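Local coordinates for protein alpha-L-rhamnosidase (Aspergillus terreus, PDB 6GSZ) that probably hydrolyses terminal non-reducing alpha-L-rhamnose residues from alpha-L-rhamnosides, at residues Asp126-Pro131 and Ser260-Asp265; Gly569-Ser574 and Val601-Leu606. One frame throughout, in Å; residues are numbered along the deposited sequence.

Contact 1. Residues Asp126-Pro131 and Ser260-Asp265; sequences DATHRP and SSEIYD
The backbone carbonyl O of H129 is gripped by two bridging waters, which tie it to S261 across a contact that has no direct hydrogen bond between its segments. The loop before strand 132-140 meets the end of strand 258-262, which belongs to the rhamnosidase N-terminal domain, of the galactose-binding-like clan, and pairs antiparallel with strand 266-270: a worked case of loop and strand joined through ordered solvent. The first water gives one hydrogen to H129 O at 2.8 Å and the other to T128 OG1 at 2.7 Å, while it accepts from S261 N at 2.9 Å. The second spans H129 O and S261 O, donating to both, so both backbone polar groups of S261 are engaged. T128 turns its side chain toward the strand: with OG1 anti to the backbone N (chi1 -168°), it lies 3.2 Å from E262 CG, beside the root of the carboxylate, and the two side chains cross obliquely. That hydroxyl is also hydrogen-bonded to E206 and takes a hydrogen from the first water. S261 OG bonds to E267. Apolar contact completes the joint: P131 CG rests 4.4 Å from S261 CB, and the T128 methyl CG2 reaches S260 CB at 4.1 Å.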
loop_
_atom_site.group_PDB
_atom_site.type_symbol
_atom_site.label_atom_id
_atom_site.label_comp_id
_atom_site.label_asym_id
_atom_site.label_seq_id
_atom_site.Cartn_x
_atom_site.Cartn_y
_atom_site.Cartn_z
ATOM N N ASP A 126 -14.720 5.783 28.478
ATOM C CA ASP A 126 -14.760 7.073 27.739
ATOM C C ASP A 126 -13.349 7.667 27.729
ATOM O O ASP A 126 -13.167 8.863 27.893
ATOM C CB ASP A 126 -15.803 8.015 28.349
ATOM C CG ASP A 126 -17.250 7.555 28.166
ATOM O OD1 ASP A 126 -17.563 6.951 27.103
ATOM O OD2 ASP A 126 -18.076 7.810 29.085
ATOM N N ALA A 127 -12.336 6.807 27.526
ATOM C CA ALA A 127 -10.936 7.276 27.579
ATOM C C ALA A 127 -10.009 6.292 26.869
ATOM O O ALA A 127 -10.337 5.115 26.715
ATOM C CB ALA A 127 -10.479 7.530 29.011
ATOM N N THR A 128 -8.809 6.776 26.541
ATOM C CA THR A 128 -7.817 5.940 25.920
ATOM C C THR A 128 -7.408 4.799 26.851
ATOM O O THR A 128 -7.473 4.897 28.080
ATOM C CB THR A 128 -6.617 6.784 25.467
ATOM O OG1 THR A 128 -5.776 6.009 24.630
ATOM C CG2 THR A 128 -5.751 7.317 26.581
ATOM N N HIS A 129 -6.966 3.696 26.275
ATOM C CA HIS A 129 -6.610 2.496 27.005
ATOM C C HIS A 129 -5.108 2.428 27.229
ATOM O O HIS A 129 -4.304 2.322 26.299
ATOM C CB HIS A 129 -7.096 1.247 26.282
ATOM C CG HIS A 129 -8.568 1.224 26.112
ATOM N ND1 HIS A 129 -9.426 1.245 27.197
ATOM C CD2 HIS A 129 -9.355 1.292 25.029
ATOM C CE1 HIS A 129 -10.673 1.255 26.781
ATOM N NE2 HIS A 129 -10.655 1.255 25.424
ATOM N N ARG A 130 -4.719 2.411 28.489
ATOM C CA ARG A 130 -3.326 2.200 28.841
ATOM C C ARG A 130 -2.914 0.782 28.432
ATOM O O ARG A 130 -3.645 -0.169 28.694
ATOM C CB ARG A 130 -3.148 2.381 30.347
ATOM C CG ARG A 130 -1.689 2.240 30.746
ATOM C CD ARG A 130 -1.475 2.823 32.114
ATOM N NE ARG A 130 -0.081 2.647 32.539
ATOM C CZ ARG A 130 0.310 2.892 33.789
ATOM N NH1 ARG A 130 -0.556 3.410 34.653
ATOM N NH2 ARG A 130 1.566 2.627 34.144
ATOM N N PRO A 131 -1.768 0.578 27.750
ATOM C CA PRO A 131 -1.384 -0.768 27.347
ATOM C C PRO A 131 -1.256 -1.723 28.529
ATOM O O PRO A 131 -0.923 -1.293 29.676
ATOM C CB PRO A 131 -0.040 -0.537 26.651
ATOM C CG PRO A 131 -0.229 0.833 26.052
ATOM C CD PRO A 131 -0.874 1.606 27.172
ATOM N N SER A 260 0.150 5.908 27.859
ATOM C CA SER A 260 -0.836 5.948 26.797
ATOM C C SER A 260 -0.091 5.785 25.478
ATOM O O SER A 260 1.047 6.199 25.373
ATOM C CB SER A 260 -1.667 7.210 26.809
ATOM O OG SER A 260 -0.841 8.331 26.656
ATOM N N SER A 261 -0.759 5.191 24.499
ATOM C CA SER A 261 -0.164 5.088 23.142
ATOM C C SER A 261 -1.287 5.005 22.117
ATOM O O SER A 261 -2.039 4.046 22.144
ATOM C CB SER A 261 0.786 3.897 23.082
ATOM O OG SER A 261 1.576 3.952 21.904
ATOM N N GLU A 262 -1.414 6.069 21.329
ATOM C CA GLU A 262 -2.593 6.322 20.490
ATOM C C GLU A 262 -2.092 6.661 19.090
ATOM O O GLU A 262 -1.134 7.385 18.949
ATOM C CB GLU A 262 -3.400 7.506 21.024
ATOM C CG GLU A 262 -3.802 7.369 22.465
ATOM C CD GLU A 262 -4.546 8.597 22.904
ATOM O OE1 GLU A 262 -5.666 8.844 22.368
ATOM O OE2 GLU A 262 -4.022 9.282 23.850
ATOM N N ILE A 263 -2.795 6.124 18.084
ATOM C CA ILE A 263 -2.467 6.346 16.663
ATOM C C ILE A 263 -2.308 7.856 16.433
ATOM O O ILE A 263 -1.292 8.339 15.895
ATOM C CB ILE A 263 -3.550 5.733 15.739
ATOM C CG1 ILE A 263 -3.650 4.204 15.861
ATOM C CG2 ILE A 263 -3.346 6.152 14.296
ATOM C CD1 ILE A 263 -2.390 3.434 15.520
ATOM N N TYR A 264 -3.368 8.613 16.787
ATOM C CA TYR A 264 -3.378 10.057 16.468
ATOM C C TYR A 264 -2.576 10.896 17.455
ATOM O O TYR A 264 -1.738 11.748 17.085
ATOM C CB TYR A 264 -4.785 10.642 16.376
ATOM C CG TYR A 264 -5.664 10.095 15.273
ATOM C CD1 TYR A 264 -5.169 9.463 14.126
ATOM C CD2 TYR A 264 -7.033 10.205 15.404
ATOM C CE1 TYR A 264 -6.046 8.996 13.154
ATOM C CE2 TYR A 264 -7.906 9.764 14.440
ATOM C CZ TYR A 264 -7.412 9.148 13.291
ATOM O OH TYR A 264 -8.312 8.677 12.368
ATOM N N ASP A 265 -2.831 10.709 18.755
ATOM C CA ASP A 265 -2.265 11.663 19.701
ATOM C C ASP A 265 -0.812 11.389 20.099
ATOM O O ASP A 265 -0.115 12.325 20.467
ATOM C CB ASP A 265 -3.156 11.854 20.922
ATOM C CG ASP A 265 -4.389 12.721 20.669
ATOM O OD1 ASP A 265 -4.456 13.403 19.597
ATOM O OD2 ASP A 265 -5.322 12.679 21.535
HETATM O O HOH W 1 -3.475 4.744 25.276
HETATM O O HOH W 2 -2.813 1.834 23.866
#

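Contact 2. Residues Gly569-Ser574 and Val601-Leu606; sequences GLWDRS and VSDAYL
Within the six-hairpin glycosidase domain, a connecting loop is fastened to the flank of helix 598-619 by one helical carboxylate, that of D603, an example of one acidic side chain serving backbone and side chain at once. Its OD1 takes the backbone N-H of W571 at 2.9 Å, nearly straight at 164°, on the syn side but tilted out of the carboxylate plane. Its OD2 receives R573 NH1 and NH2 end-on, each at 2.9 Å, with guanidinium and carboxylate nearly coplanar (21° apart). The arginine folds back at chi2 (87°), which lets NH1 also bond W571 O at 2.8 Å; together with the salt bridge, that bond holds the guanidinium in its orientation. With W644 NE1 a third donor to OD2, this buried carboxylate is probably stabilised in its charged form. W571 lays its five-membered ring over S602 CB in a CH-pi contact, 3.9 Å from CB to the ring centroid, while L570 CB lies 3.4 Å from D603 OD1. An Asx turn at D572, capturing S574 N, bends the chain past the tryptophan. Helix 623-644 closes in beside the salt bridge, with A643 and W644 against R573, F640 against D603 and E639 against L570.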
loop_
_atom_site.group_PDB
_atom_site.type_symbol
_atom_site.label_atom_id
_atom_site.label_comp_id
_atom_site.label_asym_id
_atom_site.label_seq_id
_atom_site.Cartn_x
_atom_site.Cartn_y
_atom_site.Cartn_z
ATOM N N GLY A 569 -30.988 4.855 -16.728
ATOM C CA GLY A 569 -29.869 4.017 -16.314
ATOM C C GLY A 569 -28.585 4.755 -15.945
ATOM O O GLY A 569 -27.587 4.075 -15.608
ATOM N N LEU A 570 -28.559 6.090 -16.077
ATOM C CA LEU A 570 -27.428 6.875 -15.623
ATOM C C LEU A 570 -27.606 7.117 -14.114
ATOM O O LEU A 570 -28.521 6.557 -13.514
ATOM C CB LEU A 570 -27.289 8.164 -16.443
ATOM C CG LEU A 570 -26.968 7.962 -17.931
ATOM C CD1 LEU A 570 -26.977 9.306 -18.659
ATOM C CD2 LEU A 570 -25.631 7.240 -18.117
ATOM N N TRP A 571 -26.711 7.894 -13.526
ATOM C CA TRP A 571 -26.813 8.174 -12.119
ATOM C C TRP A 571 -28.069 8.994 -11.804
ATOM O O TRP A 571 -28.412 9.937 -12.483
ATOM C CB TRP A 571 -25.582 8.909 -11.615
ATOM C CG TRP A 571 -24.430 8.049 -11.191
ATOM C CD1 TRP A 571 -23.340 7.698 -11.921
ATOM C CD2 TRP A 571 -24.252 7.419 -9.919
ATOM N NE1 TRP A 571 -22.501 6.902 -11.218
ATOM C CE2 TRP A 571 -23.018 6.727 -9.960
ATOM C CE3 TRP A 571 -24.980 7.421 -8.723
ATOM C CZ2 TRP A 571 -22.518 6.032 -8.861
ATOM C CZ3 TRP A 571 -24.501 6.709 -7.649
ATOM C CH2 TRP A 571 -23.277 6.037 -7.712
ATOM N N ASP A 572 -28.665 8.668 -10.660
ATOM C CA ASP A 572 -29.726 9.480 -10.070
ATOM C C ASP A 572 -29.141 10.860 -9.725
ATOM O O ASP A 572 -28.094 10.962 -9.066
ATOM C CB ASP A 572 -30.283 8.753 -8.846
ATOM C CG ASP A 572 -31.321 9.498 -8.032
ATOM O OD1 ASP A 572 -31.201 10.718 -7.869
ATOM O OD2 ASP A 572 -32.196 8.808 -7.541
ATOM N N ARG A 573 -29.782 11.914 -10.238
ATOM C CA ARG A 573 -29.228 13.269 -10.148
ATOM C C ARG A 573 -29.541 13.936 -8.795
ATOM O O ARG A 573 -29.297 15.139 -8.662
ATOM C CB ARG A 573 -29.666 14.123 -11.343
ATOM C CG ARG A 573 -28.928 13.806 -12.644
ATOM C CD ARG A 573 -29.540 12.705 -13.442
ATOM N NE ARG A 573 -29.007 12.802 -14.798
ATOM C CZ ARG A 573 -27.902 12.203 -15.248
ATOM N NH1 ARG A 573 -27.185 11.432 -14.446
ATOM N NH2 ARG A 573 -27.530 12.385 -16.521
ATOM N N SER A 574 -30.075 13.186 -7.818
ATOM C CA SER A 574 -30.254 13.720 -6.469
ATOM C C SER A 574 -29.198 13.167 -5.506
ATOM O O SER A 574 -29.262 13.442 -4.300
ATOM C CB SER A 574 -31.634 13.426 -5.994
ATOM O OG SER A 574 -31.831 12.040 -5.695
ATOM N N VAL A 601 -19.387 13.849 -14.509
ATOM C CA VAL A 601 -18.258 13.062 -14.006
ATOM C C VAL A 601 -18.718 11.652 -13.616
ATOM O O VAL A 601 -18.103 10.638 -13.987
ATOM C CB VAL A 601 -17.541 13.759 -12.831
ATOM C CG1 VAL A 601 -16.514 12.875 -12.151
ATOM C CG2 VAL A 601 -16.859 15.038 -13.286
ATOM N N SER A 602 -19.796 11.591 -12.828
ATOM C CA SER A 602 -20.289 10.319 -12.324
ATOM C C SER A 602 -20.715 9.367 -13.449
ATOM O O SER A 602 -20.460 8.163 -13.410
ATOM C CB SER A 602 -21.415 10.571 -11.332
ATOM O OG SER A 602 -20.961 11.234 -10.151
ATOM N N ASP A 603 -21.448 9.921 -14.417
ATOM C CA ASP A 603 -21.917 9.107 -15.528
ATOM C C ASP A 603 -20.753 8.604 -16.370
ATOM O O ASP A 603 -20.803 7.428 -16.838
ATOM C CB ASP A 603 -22.870 9.916 -16.401
ATOM C CG ASP A 603 -24.241 10.155 -15.787
ATOM O OD1 ASP A 603 -24.581 9.476 -14.768
ATOM O OD2 ASP A 603 -24.988 11.021 -16.336
ATOM N N ALA A 604 -19.717 9.435 -16.519
ATOM C CA ALA A 604 -18.519 8.977 -17.258
ATOM C C ALA A 604 -17.918 7.756 -16.553
ATOM O O ALA A 604 -17.603 6.748 -17.207
ATOM C CB ALA A 604 -17.523 10.082 -17.409
ATOM N N TYR A 605 -17.785 7.850 -15.211
ATOM C CA TYR A 605 -17.239 6.743 -14.460
ATOM C C TYR A 605 -18.168 5.502 -14.407
ATOM O O TYR A 605 -17.677 4.361 -14.328
ATOM C CB TYR A 605 -16.809 7.182 -13.059
ATOM C CG TYR A 605 -15.404 7.704 -13.012
ATOM C CD1 TYR A 605 -15.115 9.034 -13.302
ATOM C CD2 TYR A 605 -14.347 6.862 -12.715
ATOM C CE1 TYR A 605 -13.824 9.530 -13.242
ATOM C CE2 TYR A 605 -13.044 7.346 -12.672
ATOM C CZ TYR A 605 -12.775 8.680 -12.936
ATOM O OH TYR A 605 -11.472 9.138 -12.896
ATOM N N LEU A 606 -19.494 5.717 -14.494
ATOM C CA LEU A 606 -20.435 4.597 -14.621
ATOM C C LEU A 606 -20.163 3.842 -15.932
ATOM O O LEU A 606 -20.128 2.615 -15.929
ATOM C CB LEU A 606 -21.879 5.114 -14.541
ATOM C CG LEU A 606 -22.956 4.181 -15.097
ATOM C CD1 LEU A 606 -23.010 2.880 -14.332
ATOM C CD2 LEU A 606 -24.313 4.861 -15.125
#

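From the N terminus, the chain first passes through the beta-rich part, where contact 1 closes a long excursion: 128 residues, largely strand and loop, separate its segments, and it returns strand 258-262 to the loop that precedes strand 132-140. The chain then runs through further beta sheets before entering the helical domain. There contact 2 closes a much shorter loop: 26 residues with little regular structure separate its segments, in the connection from helix 545-562 into helix 598-619. The two are in series, neither nested nor crossing, their centres about 42 Å and nearest atoms about 25 Å apart. Contact 1 ties a loop to the end of strand 258-262, contact 2 a loop to helix 598-619.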